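Amine Dehydrogenase (Pseudomonas putida, PDB 1JMX) probably transfers electrons through two covalently attached c-type hemes, as the alpha subunit of a quinohemoprotein amine dehydrogenase. Local coordinates at residues Val370-Ser375 against Gly391-Glu396; Ser415-Pro420 against Lys465-Leu470. All blocks are in the same frame, centred on the assembly; numbering follows the deposited sequence.

Interaction 1: residues Val370-Ser375 against Gly391-Glu396; sequences VVPAFS and GRFEAE
Val371 and Glu394 form an antiparallel hydrogen-bonded pair with unequal bonds. Val371 N reaches Glu394 O at 2.9 Å and almost straight (172°), whereas the return bond from Glu394 N to Val371 O, also 2.9 Å, is bent to 140° at the hydrogen, and the same oxygen takes a CA-H contact from Phe393. The peptide bond that follows, into Pro372, is cis, and the strand kinks there. Before the kink the chain pairs with 391-396; beyond it, Ser375 bonds to strand 476-484, which runs parallel. A first strand that switches partner at a cis-proline is reminiscent of the A/A' strand of immunoglobulin-like domains, as might be expected of domain IV, which probably has an E-set (immunoglobulin-like) fold.

Phe393 packs beside the bend. Its CD2 meets the methyl Val370 CG1 at 4.0 Å and Pro372 CD at 3.9 Å, two compact apolar groups that come obliquely onto the ring. Pro372 O lies at the ring edge, in its plane. Ser375 OG, set between its own N and carbonyl carbon (chi1 68°), comes within 3.4 Å of Phe393 CE2. This small hydroxyl also joins a water, 3.1 Å from Ser375 OG, that accepts from Arg392 N. On the face bearing Val371, its CG2 rests 4.0 Å from Glu396 CB, while the Glu396 carboxylate turns to Arg408 in a salt bridge.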
# COMPACT_ATOMS: atom_id res chain seq x y z
N VAL A 370 13.52 17.62 14.32
CA VAL A 370 12.74 17.85 13.11
C VAL A 370 11.42 17.09 13.26
O VAL A 370 11.41 15.91 13.60
CB VAL A 370 13.48 17.38 11.84
CG1 VAL A 370 12.56 17.47 10.62
CG2 VAL A 370 14.71 18.23 11.61
N VAL A 371 10.33 17.79 13.02
CA VAL A 371 8.99 17.24 13.12
C VAL A 371 8.27 17.36 11.77
O VAL A 371 8.17 18.46 11.21
CB VAL A 371 8.19 18.00 14.19
CG1 VAL A 371 6.74 17.59 14.17
CG2 VAL A 371 8.79 17.74 15.56
N PRO A 372 7.81 16.23 11.20
CA PRO A 372 7.91 14.87 11.75
C PRO A 372 9.32 14.29 11.58
O PRO A 372 10.05 14.66 10.65
CB PRO A 372 6.88 14.10 10.93
CG PRO A 372 6.98 14.76 9.60
CD PRO A 372 7.00 16.22 9.96
N ALA A 373 9.71 13.39 12.49
CA ALA A 373 11.03 12.76 12.44
C ALA A 373 11.17 11.88 11.20
O ALA A 373 12.26 11.78 10.62
CB ALA A 373 11.28 11.95 13.71
N PHE A 374 10.08 11.22 10.83
CA PHE A 374 10.02 10.36 9.65
C PHE A 374 8.72 10.64 8.89
O PHE A 374 7.66 10.79 9.49
CB PHE A 374 10.07 8.88 10.04
CG PHE A 374 10.03 7.94 8.86
CD1 PHE A 374 11.14 7.79 8.03
CD2 PHE A 374 8.88 7.22 8.56
CE1 PHE A 374 11.11 6.95 6.92
CE2 PHE A 374 8.83 6.37 7.45
CZ PHE A 374 9.95 6.23 6.63
N SER A 375 8.81 10.74 7.57
CA SER A 375 7.64 11.01 6.75
C SER A 375 7.79 10.51 5.32
O SER A 375 8.89 10.20 4.87
CB SER A 375 7.32 12.52 6.75
OG SER A 375 8.31 13.26 6.07
N GLY A 391 6.51 17.10 1.62
CA GLY A 391 7.08 16.82 2.92
C GLY A 391 6.94 18.19 3.57
O GLY A 391 7.26 19.20 2.94
N ARG A 392 6.39 18.27 4.77
CA ARG A 392 6.24 19.56 5.45
C ARG A 392 6.86 19.43 6.81
O ARG A 392 6.46 18.58 7.60
CB ARG A 392 4.77 19.95 5.54
CG ARG A 392 4.18 20.31 4.19
CD ARG A 392 2.73 20.67 4.33
NE ARG A 392 2.30 21.48 3.20
CZ ARG A 392 2.29 22.80 3.20
NH1 ARG A 392 2.68 23.47 4.28
NH2 ARG A 392 1.92 23.45 2.11
N PHE A 393 7.84 20.28 7.09
CA PHE A 393 8.56 20.16 8.35
C PHE A 393 8.60 21.38 9.24
O PHE A 393 8.38 22.50 8.80
CB PHE A 393 9.98 19.69 8.07
CG PHE A 393 10.05 18.51 7.16
CD1 PHE A 393 10.20 18.69 5.79
CD2 PHE A 393 9.94 17.22 7.66
CE1 PHE A 393 10.23 17.59 4.93
CE2 PHE A 393 9.97 16.12 6.81
CZ PHE A 393 10.11 16.31 5.44
N GLU A 394 8.94 21.12 10.49
CA GLU A 394 9.05 22.15 11.50
C GLU A 394 10.27 21.80 12.37
O GLU A 394 10.62 20.62 12.50
CB GLU A 394 7.76 22.14 12.32
CG GLU A 394 7.40 23.46 12.93
CD GLU A 394 6.69 24.40 11.97
OE1 GLU A 394 5.55 24.09 11.57
OE2 GLU A 394 7.25 25.46 11.66
N ALA A 395 10.96 22.81 12.89
CA ALA A 395 12.12 22.57 13.75
C ALA A 395 11.74 22.84 15.20
O ALA A 395 11.46 23.97 15.58
CB ALA A 395 13.28 23.45 13.34
N GLU A 396 11.65 21.77 15.98
CA GLU A 396 11.29 21.84 17.39
C GLU A 396 12.48 22.06 18.31
O GLU A 396 13.34 21.20 18.45
CB GLU A 396 10.54 20.58 17.78
CG GLU A 396 10.16 20.48 19.22
CD GLU A 396 9.69 19.09 19.56
OE1 GLU A 396 10.50 18.15 19.45
OE2 GLU A 396 8.50 18.92 19.91
O HOH W 1 6.13 15.42 5.87

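Interaction 2: residues Ser415-Pro420 against Lys465-Leu470; sequences SWKVEP and KVIATL
Trp416 lays its indole over Ala468, its partner in a non-hydrogen-bonded pair of two antiparallel strands. From CB, the side chain sets CG anti to the carbonyl carbon (chi1 -65°), and chi2 of 91° turns the ring so that one face looks at the neighbouring strand. Trp416 CD2 lies 4.0 Å from Ala468 CB, with CE2 only slightly farther. Farther out, CE3 is 3.6 Å from Val466 CG1, which sits at the ring edge, near its plane. CZ3 meets both neighbours, Ala468 CB at 3.3 Å and Val466 CG1 at 3.5 Å. The Ala468 CB stands over the six-membered ring, 3.4 Å from its centroid and 18° off the normal, a true CH-pi contact. A side chain as small as alanine lets the broad ring lie this close. CZ2 and CH2 also meet this methyl, and CH2 runs on to Phe393 on strand 391-400.

The backbones run as a regular antiparallel ladder, with Ser415-Thr469, Lys417-Ile467 and Glu419-Lys465 each exchanging two hydrogen bonds. These three pairs point their side chains to the other face. There the apolar stem of Lys417 crosses Ile467, with CG 3.7 Å from Ile467 CB. Lys417 NZ makes a long salt bridge within its own strand to Glu419 OE2, at 3.5 Å, but its placing is doubtful because it crowds Ile467. Across the strands, Lys465 NZ and Glu419 OE1, 4.2 Å apart, are too distant for a salt bridge, though the opposite charges may still attract. Strand 476-484 continues the sheet past 465-470, bonding to Val466 and Ala468.

The chemistry therefore divides by face: aromatic and aliphatic contacts look inward, long charged chains flank Ile467 on the more exposed outer side, and six backbone hydrogen bonds join the strands while no salt bridge links them.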
# COMPACT_ATOMS: atom_id res chain seq x y z
N SER A 415 16.54 27.36 8.71
CA SER A 415 16.94 27.17 7.33
C SER A 415 16.76 25.68 7.08
O SER A 415 17.01 24.86 7.97
CB SER A 415 18.40 27.56 7.14
OG SER A 415 18.96 26.96 5.97
N TRP A 416 16.34 25.32 5.88
CA TRP A 416 16.12 23.93 5.54
C TRP A 416 16.89 23.49 4.33
O TRP A 416 17.01 24.23 3.35
CB TRP A 416 14.63 23.67 5.30
CG TRP A 416 13.81 23.85 6.51
CD1 TRP A 416 13.20 25.00 6.92
CD2 TRP A 416 13.51 22.86 7.49
NE1 TRP A 416 12.52 24.78 8.09
CE2 TRP A 416 12.70 23.48 8.47
CE3 TRP A 416 13.85 21.52 7.64
CZ2 TRP A 416 12.23 22.79 9.58
CZ3 TRP A 416 13.38 20.83 8.75
CH2 TRP A 416 12.57 21.47 9.70
N LYS A 417 17.42 22.28 4.41
CA LYS A 417 18.14 21.68 3.31
C LYS A 417 17.96 20.17 3.33
O LYS A 417 17.46 19.58 4.29
CB LYS A 417 19.63 22.05 3.30
CG LYS A 417 20.44 21.55 4.47
CD LYS A 417 21.91 21.89 4.23
CE LYS A 417 22.69 21.98 5.54
NZ LYS A 417 22.61 20.70 6.30
N VAL A 418 18.37 19.55 2.23
CA VAL A 418 18.26 18.12 2.04
C VAL A 418 19.64 17.53 1.71
O VAL A 418 20.44 18.15 0.99
CB VAL A 418 17.23 17.85 0.90
CG1 VAL A 418 17.66 16.69 0.01
CG2 VAL A 418 15.85 17.60 1.50
N GLU A 419 19.94 16.36 2.27
CA GLU A 419 21.20 15.68 2.02
C GLU A 419 20.93 14.21 1.83
O GLU A 419 19.96 13.69 2.36
CB GLU A 419 22.13 15.84 3.22
CG GLU A 419 22.28 17.27 3.68
CD GLU A 419 23.46 17.45 4.59
OE1 GLU A 419 23.57 16.72 5.61
OE2 GLU A 419 24.29 18.34 4.27
N PRO A 420 21.78 13.51 1.05
CA PRO A 420 21.60 12.08 0.80
C PRO A 420 21.57 11.36 2.14
O PRO A 420 22.38 11.66 3.03
CB PRO A 420 22.87 11.71 0.04
CG PRO A 420 23.16 12.96 -0.72
CD PRO A 420 22.94 14.03 0.31
N LYS A 465 17.75 13.10 3.86
CA LYS A 465 18.00 13.51 5.23
C LYS A 465 17.59 14.98 5.26
O LYS A 465 18.09 15.78 4.47
CB LYS A 465 19.49 13.35 5.57
CG LYS A 465 19.78 13.37 7.05
CD LYS A 465 21.11 12.68 7.38
CE LYS A 465 22.30 13.36 6.69
NZ LYS A 465 23.61 12.87 7.24
N VAL A 466 16.62 15.29 6.10
CA VAL A 466 16.10 16.65 6.23
C VAL A 466 16.83 17.41 7.32
O VAL A 466 16.68 17.11 8.50
CB VAL A 466 14.59 16.60 6.52
CG1 VAL A 466 14.05 17.99 6.79
CG2 VAL A 466 13.85 15.97 5.34
N ILE A 467 17.62 18.42 6.93
CA ILE A 467 18.38 19.21 7.89
C ILE A 467 17.80 20.60 8.14
O ILE A 467 17.61 21.38 7.21
CB ILE A 467 19.86 19.43 7.42
CG1 ILE A 467 20.45 18.14 6.85
CG2 ILE A 467 20.71 19.95 8.58
CD1 ILE A 467 20.50 17.03 7.82
N ALA A 468 17.52 20.88 9.41
CA ALA A 468 17.01 22.18 9.83
C ALA A 468 18.12 22.84 10.66
O ALA A 468 18.76 22.18 11.48
CB ALA A 468 15.77 22.02 10.69
N THR A 469 18.38 24.11 10.40
CA THR A 469 19.40 24.82 11.15
C THR A 469 18.75 26.08 11.70
O THR A 469 18.29 26.93 10.95
CB THR A 469 20.64 25.16 10.29
OG1 THR A 469 20.25 26.00 9.20
CG2 THR A 469 21.27 23.90 9.74
N LEU A 470 18.66 26.14 13.03
CA LEU A 470 18.03 27.25 13.71
C LEU A 470 18.61 28.62 13.38
O LEU A 470 19.82 28.81 13.30
CB LEU A 470 18.07 27.02 15.21
CG LEU A 470 16.71 26.85 15.86
CD1 LEU A 470 15.86 25.88 15.06
CD2 LEU A 470 16.89 26.39 17.30

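Both contacts belong to domain IV. Interaction 1 joins strands 367-378 and 391-400, and interaction 2 joins 406-420 and 462-470; the two are linked because 391-400 and 406-420 are neighbours in the same curled sheet. They meet where Trp416 CH2 lies 3.5 Å from Phe393 CB, and Phe393 CZ lies 3.8 Å from Val466 CG2, so the apolar sides of the two merge into a shared interior that also takes in Val370. Each is only partly buried. Interaction 1 is a short, irregular pairing, as befits a strand changing partners. Interaction 2 is a longer, regular one farther from the centre of the chain, with a charged outer face.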